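Local coordinates for protein viral interleukin-10 homolog (Human herpesvirus 5, PDB 1LQS) that mimics human interleukin-10, binding the human IL-10 receptor in competition with the host cytokine and inducing immunosuppressive signalling that the virus exploits, at residues K16-R27 against S101-L112. Numbering follows the deposited sequence.
Sequences KPQCRPEDYATR and SIYKDMRQCPLL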
ATOM      1  N   LYS C  16     -17.352   6.955  11.051  1.00 69.33           N
ATOM      2  CA  LYS C  16     -17.116   6.853  12.499  1.00 67.92           C
ATOM      3  C   LYS C  16     -16.266   8.052  12.952  1.00 67.23           C
ATOM      4  O   LYS C  16     -15.276   8.402  12.305  1.00 67.59           O
ATOM      5  CB  LYS C  16     -16.389   5.545  12.805  1.00 67.55           C
ATOM      6  CG  LYS C  16     -16.343   5.161  14.266  1.00 67.01           C
ATOM      7  CD  LYS C  16     -15.657   3.806  14.422  1.00 67.39           C
ATOM      8  CE  LYS C  16     -15.627   3.346  15.869  1.00 67.52           C
ATOM      9  NZ  LYS C  16     -17.000   3.271  16.445  1.00 68.76           N
ATOM     10  N   PRO C  17     -16.632   8.693  14.073  1.00 66.09           N
ATOM     11  CA  PRO C  17     -15.864   9.852  14.544  1.00 64.93           C
ATOM     12  C   PRO C  17     -14.385   9.615  14.878  1.00 63.70           C
ATOM     13  O   PRO C  17     -13.530  10.366  14.417  1.00 63.30           O
ATOM     14  CB  PRO C  17     -16.686  10.347  15.736  1.00 64.21           C
ATOM     15  CG  PRO C  17     -17.280   9.096  16.272  1.00 65.13           C
ATOM     16  CD  PRO C  17     -17.704   8.348  15.023  1.00 66.30           C
ATOM     17  N   GLN C  18     -14.077   8.584  15.665  1.00 62.05           N
ATOM     18  CA  GLN C  18     -12.685   8.298  16.016  1.00 60.60           C
ATOM     19  C   GLN C  18     -11.893   7.860  14.784  1.00 59.43           C
ATOM     20  O   GLN C  18     -10.794   7.326  14.898  1.00 60.09           O
ATOM     21  CB  GLN C  18     -12.594   7.197  17.085  1.00 60.99           C
ATOM     22  CG  GLN C  18     -13.337   7.477  18.384  1.00 60.98           C
ATOM     23  CD  GLN C  18     -14.828   7.184  18.287  1.00 61.75           C
ATOM     24  OE1 GLN C  18     -15.564   7.321  19.267  1.00 60.83           O
ATOM     25  NE2 GLN C  18     -15.278   6.778  17.105  1.00 60.15           N
ATOM     26  N   CYS C  19     -12.461   8.079  13.608  1.00 58.06           N
ATOM     27  CA  CYS C  19     -11.805   7.716  12.358  1.00 57.12           C
ATOM     28  C   CYS C  19     -11.460   8.983  11.590  1.00 54.99           C
ATOM     29  O   CYS C  19     -10.654   8.962  10.665  1.00 54.48           O
ATOM     30  CB  CYS C  19     -12.729   6.857  11.492  1.00 58.45           C
ATOM     31  SG  CYS C  19     -12.556   5.038  11.541  1.00 62.01           S
ATOM     32  N   ARG C  20     -12.097  10.083  11.972  1.00 54.49           N
ATOM     33  CA  ARG C  20     -11.876  11.381  11.336  1.00 53.47           C
ATOM     34  C   ARG C  20     -10.684  12.086  11.993  1.00 51.00           C
ATOM     35  O   ARG C  20     -10.674  12.295  13.205  1.00 50.97           O
ATOM     36  CB  ARG C  20     -13.131  12.252  11.485  1.00 54.60           C
ATOM     37  CG  ARG C  20     -14.376  11.695  10.818  1.00 58.92           C
ATOM     38  CD  ARG C  20     -15.532  12.675  10.919  1.00 63.08           C
ATOM     39  NE  ARG C  20     -15.042  14.048  10.817  1.00 69.83           N
ATOM     40  CZ  ARG C  20     -15.791  15.116  10.540  1.00 72.17           C
ATOM     41  NH1 ARG C  20     -17.099  14.984  10.322  1.00 72.42           N
ATOM     42  NH2 ARG C  20     -15.226  16.324  10.497  1.00 71.92           N
ATOM     43  N   PRO C  21      -9.660  12.457  11.205  1.00 48.59           N
ATOM     44  CA  PRO C  21      -8.532  13.128  11.850  1.00 47.90           C
ATOM     45  C   PRO C  21      -8.961  14.443  12.502  1.00 47.93           C
ATOM     46  O   PRO C  21      -8.350  14.906  13.460  1.00 47.85           O
ATOM     47  CB  PRO C  21      -7.526  13.291  10.706  1.00 46.11           C
ATOM     48  CG  PRO C  21      -8.352  13.298   9.495  1.00 45.22           C
ATOM     49  CD  PRO C  21      -9.414  12.278   9.766  1.00 47.53           C
ATOM     50  N   GLU C  22     -10.033  15.023  11.987  1.00 47.85           N
ATOM     51  CA  GLU C  22     -10.575  16.261  12.528  1.00 49.56           C
ATOM     52  C   GLU C  22     -10.765  16.090  14.033  1.00 48.90           C
ATOM     53  O   GLU C  22     -10.704  17.059  14.795  1.00 48.12           O
ATOM     54  CB  GLU C  22     -11.942  16.559  11.890  1.00 52.16           C
ATOM     55  CG  GLU C  22     -11.929  16.825  10.360  1.00 58.32           C
ATOM     56  CD  GLU C  22     -11.337  15.684   9.510  1.00 59.44           C
ATOM     57  OE1 GLU C  22     -11.871  14.556   9.547  1.00 60.79           O
ATOM     58  OE2 GLU C  22     -10.337  15.925   8.791  1.00 60.94           O
ATOM     59  N   ASP C  23     -10.978  14.843  14.452  1.00 47.72           N
ATOM     60  CA  ASP C  23     -11.226  14.518  15.853  1.00 47.10           C
ATOM     61  C   ASP C  23      -9.972  14.480  16.728  1.00 46.34           C
ATOM     62  O   ASP C  23     -10.061  14.345  17.951  1.00 45.52           O
ATOM     63  CB  ASP C  23     -11.971  13.179  15.939  1.00 49.29           C
ATOM     64  CG  ASP C  23     -13.102  13.195  16.975  1.00 53.58           C
ATOM     65  OD1 ASP C  23     -12.990  12.494  18.017  1.00 53.44           O
ATOM     66  OD2 ASP C  23     -14.107  13.913  16.741  1.00 54.20           O
ATOM     67  N   TYR C  24      -8.803  14.609  16.110  1.00 44.93           N
ATOM     68  CA  TYR C  24      -7.558  14.582  16.862  1.00 42.60           C
ATOM     69  C   TYR C  24      -6.852  15.935  16.874  1.00 42.13           C
ATOM     70  O   TYR C  24      -5.787  16.076  17.479  1.00 43.17           O
ATOM     71  CB  TYR C  24      -6.621  13.521  16.281  1.00 41.57           C
ATOM     72  CG  TYR C  24      -7.203  12.132  16.296  1.00 42.08           C
ATOM     73  CD1 TYR C  24      -7.921  11.635  15.202  1.00 41.46           C
ATOM     74  CD2 TYR C  24      -7.082  11.325  17.424  1.00 42.36           C
ATOM     75  CE1 TYR C  24      -8.507  10.376  15.240  1.00 40.31           C
ATOM     76  CE2 TYR C  24      -7.661  10.070  17.471  1.00 42.02           C
ATOM     77  CZ  TYR C  24      -8.372   9.601  16.380  1.00 42.31           C
ATOM     78  OH  TYR C  24      -8.960   8.360  16.460  1.00 44.39           O
ATOM     79  N   ALA C  25      -7.450  16.932  16.226  1.00 40.39           N
ATOM     80  CA  ALA C  25      -6.853  18.261  16.143  1.00 39.01           C
ATOM     81  C   ALA C  25      -6.591  19.000  17.473  1.00 37.91           C
ATOM     82  O   ALA C  25      -5.502  19.551  17.664  1.00 38.00           O
ATOM     83  CB  ALA C  25      -7.674  19.132  15.209  1.00 37.14           C
ATOM     84  N   THR C  26      -7.548  19.004  18.396  1.00 36.45           N
ATOM     85  CA  THR C  26      -7.347  19.721  19.655  1.00 36.65           C
ATOM     86  C   THR C  26      -6.296  19.090  20.557  1.00 38.01           C
ATOM     87  O   THR C  26      -5.511  19.802  21.195  1.00 37.98           O
ATOM     88  CB  THR C  26      -8.657  19.886  20.452  1.00 35.24           C
ATOM     89  OG1 THR C  26      -9.608  20.611  19.666  1.00 33.49           O
ATOM     90  CG2 THR C  26      -8.399  20.688  21.721  1.00 35.85           C
ATOM     91  N   ARG C  27      -6.276  17.762  20.622  1.00 38.39           N
ATOM     92  CA  ARG C  27      -5.279  17.089  21.440  1.00 36.54           C
ATOM     93  C   ARG C  27      -3.931  17.255  20.761  1.00 35.20           C
ATOM     94  O   ARG C  27      -2.898  17.372  21.423  1.00 34.25           O
ATOM     95  CB  ARG C  27      -5.615  15.612  21.613  1.00 36.04           C
ATOM     96  CG  ARG C  27      -6.817  15.378  22.508  1.00 37.36           C
ATOM     97  CD  ARG C  27      -7.933  14.730  21.719  1.00 38.98           C
ATOM     98  NE  ARG C  27      -8.180  13.367  22.174  1.00 39.69           N
ATOM     99  CZ  ARG C  27      -8.809  12.452  21.451  1.00 40.32           C
ATOM    100  NH1 ARG C  27      -9.245  12.755  20.237  1.00 38.36           N
ATOM    101  NH2 ARG C  27      -9.015  11.244  21.952  1.00 40.55           N
ATOM    102  N   SER C 101      -4.884   9.646  25.392  1.00 46.28           N
ATOM    103  CA  SER C 101      -6.225   9.920  24.900  1.00 46.63           C
ATOM    104  C   SER C 101      -6.306   9.640  23.405  1.00 47.19           C
ATOM    105  O   SER C 101      -7.252   9.001  22.932  1.00 46.48           O
ATOM    106  CB  SER C 101      -6.594  11.377  25.179  1.00 47.22           C
ATOM    107  OG  SER C 101      -7.919  11.658  24.771  1.00 47.23           O
ATOM    108  N   ILE C 102      -5.310  10.120  22.665  1.00 46.66           N
ATOM    109  CA  ILE C 102      -5.261   9.904  21.223  1.00 46.32           C
ATOM    110  C   ILE C 102      -5.151   8.408  20.863  1.00 47.07           C
ATOM    111  O   ILE C 102      -5.873   7.927  19.990  1.00 46.47           O
ATOM    112  CB  ILE C 102      -4.073  10.668  20.585  1.00 44.58           C
ATOM    113  CG1 ILE C 102      -4.244  12.167  20.825  1.00 43.75           C
ATOM    114  CG2 ILE C 102      -4.009  10.391  19.092  1.00 42.58           C
ATOM    115  CD1 ILE C 102      -3.212  13.013  20.140  1.00 41.87           C
ATOM    116  N   TYR C 103      -4.262   7.680  21.546  1.00 45.99           N
ATOM    117  CA  TYR C 103      -4.066   6.254  21.281  1.00 44.89           C
ATOM    118  C   TYR C 103      -5.324   5.412  21.458  1.00 45.50           C
ATOM    119  O   TYR C 103      -5.635   4.576  20.613  1.00 46.01           O
ATOM    120  CB  TYR C 103      -2.972   5.680  22.179  1.00 43.68           C
ATOM    121  CG  TYR C 103      -2.507   4.298  21.753  1.00 41.82           C
ATOM    122  CD1 TYR C 103      -1.917   4.097  20.505  1.00 41.69           C
ATOM    123  CD2 TYR C 103      -2.653   3.201  22.587  1.00 39.87           C
ATOM    124  CE1 TYR C 103      -1.488   2.845  20.101  1.00 40.74           C
ATOM    125  CE2 TYR C 103      -2.226   1.942  22.190  1.00 40.65           C
ATOM    126  CZ  TYR C 103      -1.642   1.772  20.943  1.00 40.37           C
ATOM    127  OH  TYR C 103      -1.207   0.531  20.541  1.00 38.85           O
ATOM    128  N   LYS C 104      -6.034   5.616  22.562  1.00 46.09           N
ATOM    129  CA  LYS C 104      -7.257   4.872  22.819  1.00 46.68           C
ATOM    130  C   LYS C 104      -8.263   5.093  21.700  1.00 46.91           C
ATOM    131  O   LYS C 104      -9.006   4.178  21.345  1.00 48.01           O
ATOM    132  CB  LYS C 104      -7.871   5.289  24.160  1.00 48.36           C
ATOM    133  CG  LYS C 104      -7.024   4.878  25.366  1.00 51.77           C
ATOM    134  CD  LYS C 104      -7.692   5.228  26.690  1.00 53.91           C
ATOM    135  CE  LYS C 104      -6.818   4.806  27.866  1.00 54.58           C
ATOM    136  NZ  LYS C 104      -7.402   5.168  29.191  1.00 55.07           N
ATOM    137  N   ASP C 105      -8.286   6.305  21.141  1.00 46.14           N
ATOM    138  CA  ASP C 105      -9.205   6.621  20.046  1.00 44.69           C
ATOM    139  C   ASP C 105      -8.740   6.081  18.700  1.00 44.42           C
ATOM    140  O   ASP C 105      -9.555   5.747  17.850  1.00 44.41           O
ATOM    141  CB  ASP C 105      -9.412   8.129  19.930  1.00 43.70           C
ATOM    142  CG  ASP C 105     -10.519   8.631  20.825  1.00 44.40           C
ATOM    143  OD1 ASP C 105     -10.862   9.833  20.713  1.00 42.11           O
ATOM    144  OD2 ASP C 105     -11.039   7.822  21.639  1.00 43.37           O
ATOM    145  N   MET C 106      -7.430   6.012  18.503  1.00 45.31           N
ATOM    146  CA  MET C 106      -6.887   5.504  17.256  1.00 46.71           C
ATOM    147  C   MET C 106      -7.105   3.992  17.086  1.00 48.64           C
ATOM    148  O   MET C 106      -7.305   3.516  15.961  1.00 47.98           O
ATOM    149  CB  MET C 106      -5.399   5.816  17.167  1.00 46.60           C
ATOM    150  CG  MET C 106      -5.058   7.256  16.856  1.00 43.72           C
ATOM    151  SD  MET C 106      -3.257   7.399  16.822  1.00 42.59           S
ATOM    152  CE  MET C 106      -2.886   6.549  15.298  1.00 41.84           C
ATOM    153  N   ARG C 107      -7.064   3.236  18.186  1.00 49.96           N
ATOM    154  CA  ARG C 107      -7.268   1.791  18.099  1.00 52.67           C
ATOM    155  C   ARG C 107      -8.746   1.439  18.134  1.00 53.17           C
ATOM    156  O   ARG C 107      -9.128   0.319  18.455  1.00 54.73           O
ATOM    157  CB  ARG C 107      -6.526   1.062  19.220  1.00 53.78           C
ATOM    158  CG  ARG C 107      -5.021   1.200  19.112  1.00 58.09           C
ATOM    159  CD  ARG C 107      -4.261   0.201  19.968  1.00 60.46           C
ATOM    160  NE  ARG C 107      -4.028  -1.078  19.294  1.00 63.60           N
ATOM    161  CZ  ARG C 107      -4.865  -2.115  19.310  1.00 64.34           C
ATOM    162  NH1 ARG C 107      -6.016  -2.045  19.969  1.00 64.97           N
ATOM    163  NH2 ARG C 107      -4.541  -3.237  18.681  1.00 63.92           N
ATOM    164  N   GLN C 108      -9.568   2.412  17.777  1.00 53.73           N
ATOM    165  CA  GLN C 108     -11.010   2.250  17.759  1.00 53.93           C
ATOM    166  C   GLN C 108     -11.460   2.424  16.298  1.00 54.22           C
ATOM    167  O   GLN C 108     -12.640   2.263  15.969  1.00 53.90           O
ATOM    168  CB  GLN C 108     -11.624   3.312  18.674  1.00 54.07           C
ATOM    169  CG  GLN C 108     -12.965   2.978  19.280  1.00 55.38           C
ATOM    170  CD  GLN C 108     -13.198   3.736  20.582  1.00 57.72           C
ATOM    171  OE1 GLN C 108     -14.339   4.042  20.951  1.00 57.55           O
ATOM    172  NE2 GLN C 108     -12.108   4.032  21.295  1.00 56.54           N
ATOM    173  N   CYS C 109     -10.492   2.755  15.438  1.00 53.92           N
ATOM    174  CA  CYS C 109     -10.711   2.944  14.001  1.00 52.80           C
ATOM    175  C   CYS C 109      -9.779   2.019  13.192  1.00 51.88           C
ATOM    176  O   CYS C 109      -8.557   2.204  13.172  1.00 50.47           O
ATOM    177  CB  CYS C 109     -10.446   4.407  13.594  1.00 54.61           C
ATOM    178  SG  CYS C 109     -10.572   4.670  11.791  1.00 55.11           S
ATOM    179  N   PRO C 110     -10.352   1.012  12.509  1.00 51.54           N
ATOM    180  CA  PRO C 110      -9.620   0.034  11.688  1.00 50.51           C
ATOM    181  C   PRO C 110      -8.700   0.697  10.679  1.00 50.06           C
ATOM    182  O   PRO C 110      -7.519   0.363  10.564  1.00 49.83           O
ATOM    183  CB  PRO C 110     -10.730  -0.733  10.987  1.00 48.98           C
ATOM    184  CG  PRO C 110     -11.837  -0.683  11.970  1.00 50.98           C
ATOM    185  CD  PRO C 110     -11.798   0.745  12.460  1.00 51.96           C
ATOM    186  N   LEU C 111      -9.271   1.642   9.947  1.00 49.91           N
ATOM    187  CA  LEU C 111      -8.556   2.370   8.915  1.00 49.74           C
ATOM    188  C   LEU C 111      -7.303   3.093   9.438  1.00 49.34           C
ATOM    189  O   LEU C 111      -6.364   3.365   8.676  1.00 48.66           O
ATOM    190  CB  LEU C 111      -9.525   3.354   8.269  1.00 50.35           C
ATOM    191  CG  LEU C 111      -9.419   3.532   6.760  1.00 52.47           C
ATOM    192  CD1 LEU C 111      -9.301   2.169   6.092  1.00 51.15           C
ATOM    193  CD2 LEU C 111     -10.647   4.299   6.253  1.00 51.72           C
ATOM    194  N   LEU C 112      -7.279   3.391  10.735  1.00 48.31           N
ATOM    195  CA  LEU C 112      -6.127   4.074  11.317  1.00 48.47           C
ATOM    196  C   LEU C 112      -4.985   3.129  11.681  1.00 48.88           C
ATOM    197  O   LEU C 112      -3.846   3.566  11.845  1.00 48.71           O
ATOM    198  CB  LEU C 112      -6.543   4.864  12.556  1.00 46.03           C
ATOM    199  CG  LEU C 112      -7.390   6.089  12.251  1.00 45.00           C
ATOM    200  CD1 LEU C 112      -7.637   6.842  13.534  1.00 43.13           C
ATOM    201  CD2 LEU C 112      -6.675   6.961  11.228  1.00 43.09           C
TER
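The guanidinium of R27 has CA of I102 over one face, while S101 OG lies at its edge in the plane and D105 OD1 at the edge, slightly tilted from it. NE and NH2 both donate to S101 OG, a side-on grip; the NE–OG distance is 3.1 Å. NH2 also forms a salt bridge to D105 OD1 at 2.6 Å, reaching that oxygen from above the carboxylate, the two planes 76° apart. Bends at chi2 and chi3 turn the R27 guanidinium toward S101 and D105, in the last turns of helix 89-106; the paired bonds to S101 OG hold its rotation, and NH1 adds a weak bond to D23 O. The Y24 ring carries Q18 O and P21 CA at its edge and is approached obliquely by I102 CG2, D105 CB, M106 CG and L112 CD1, with I102 CG2 3.6 Å from Y24 CD2. Its hydroxyl donates to Q18 O (OH–O 2.6 Å) from above the carbonyl plane and lies 3.0 Å from D105 O. This is the helical IL-10 cytokine fold, in which the lead-in to helix 25-42 is joined to the turn that follows helix 89-106 by the C19–C109 disulfide, SG to SG 2.0 Å with a chi3 of 97°. Beside it, the Q18 and Q108 amides stack with planes 20° apart, and K16 CE rests 3.2 Å from Q108 O. L153 of the second subunit packs on Y24, and Y152 of that subunit is hydrogen-bonded to L112 O.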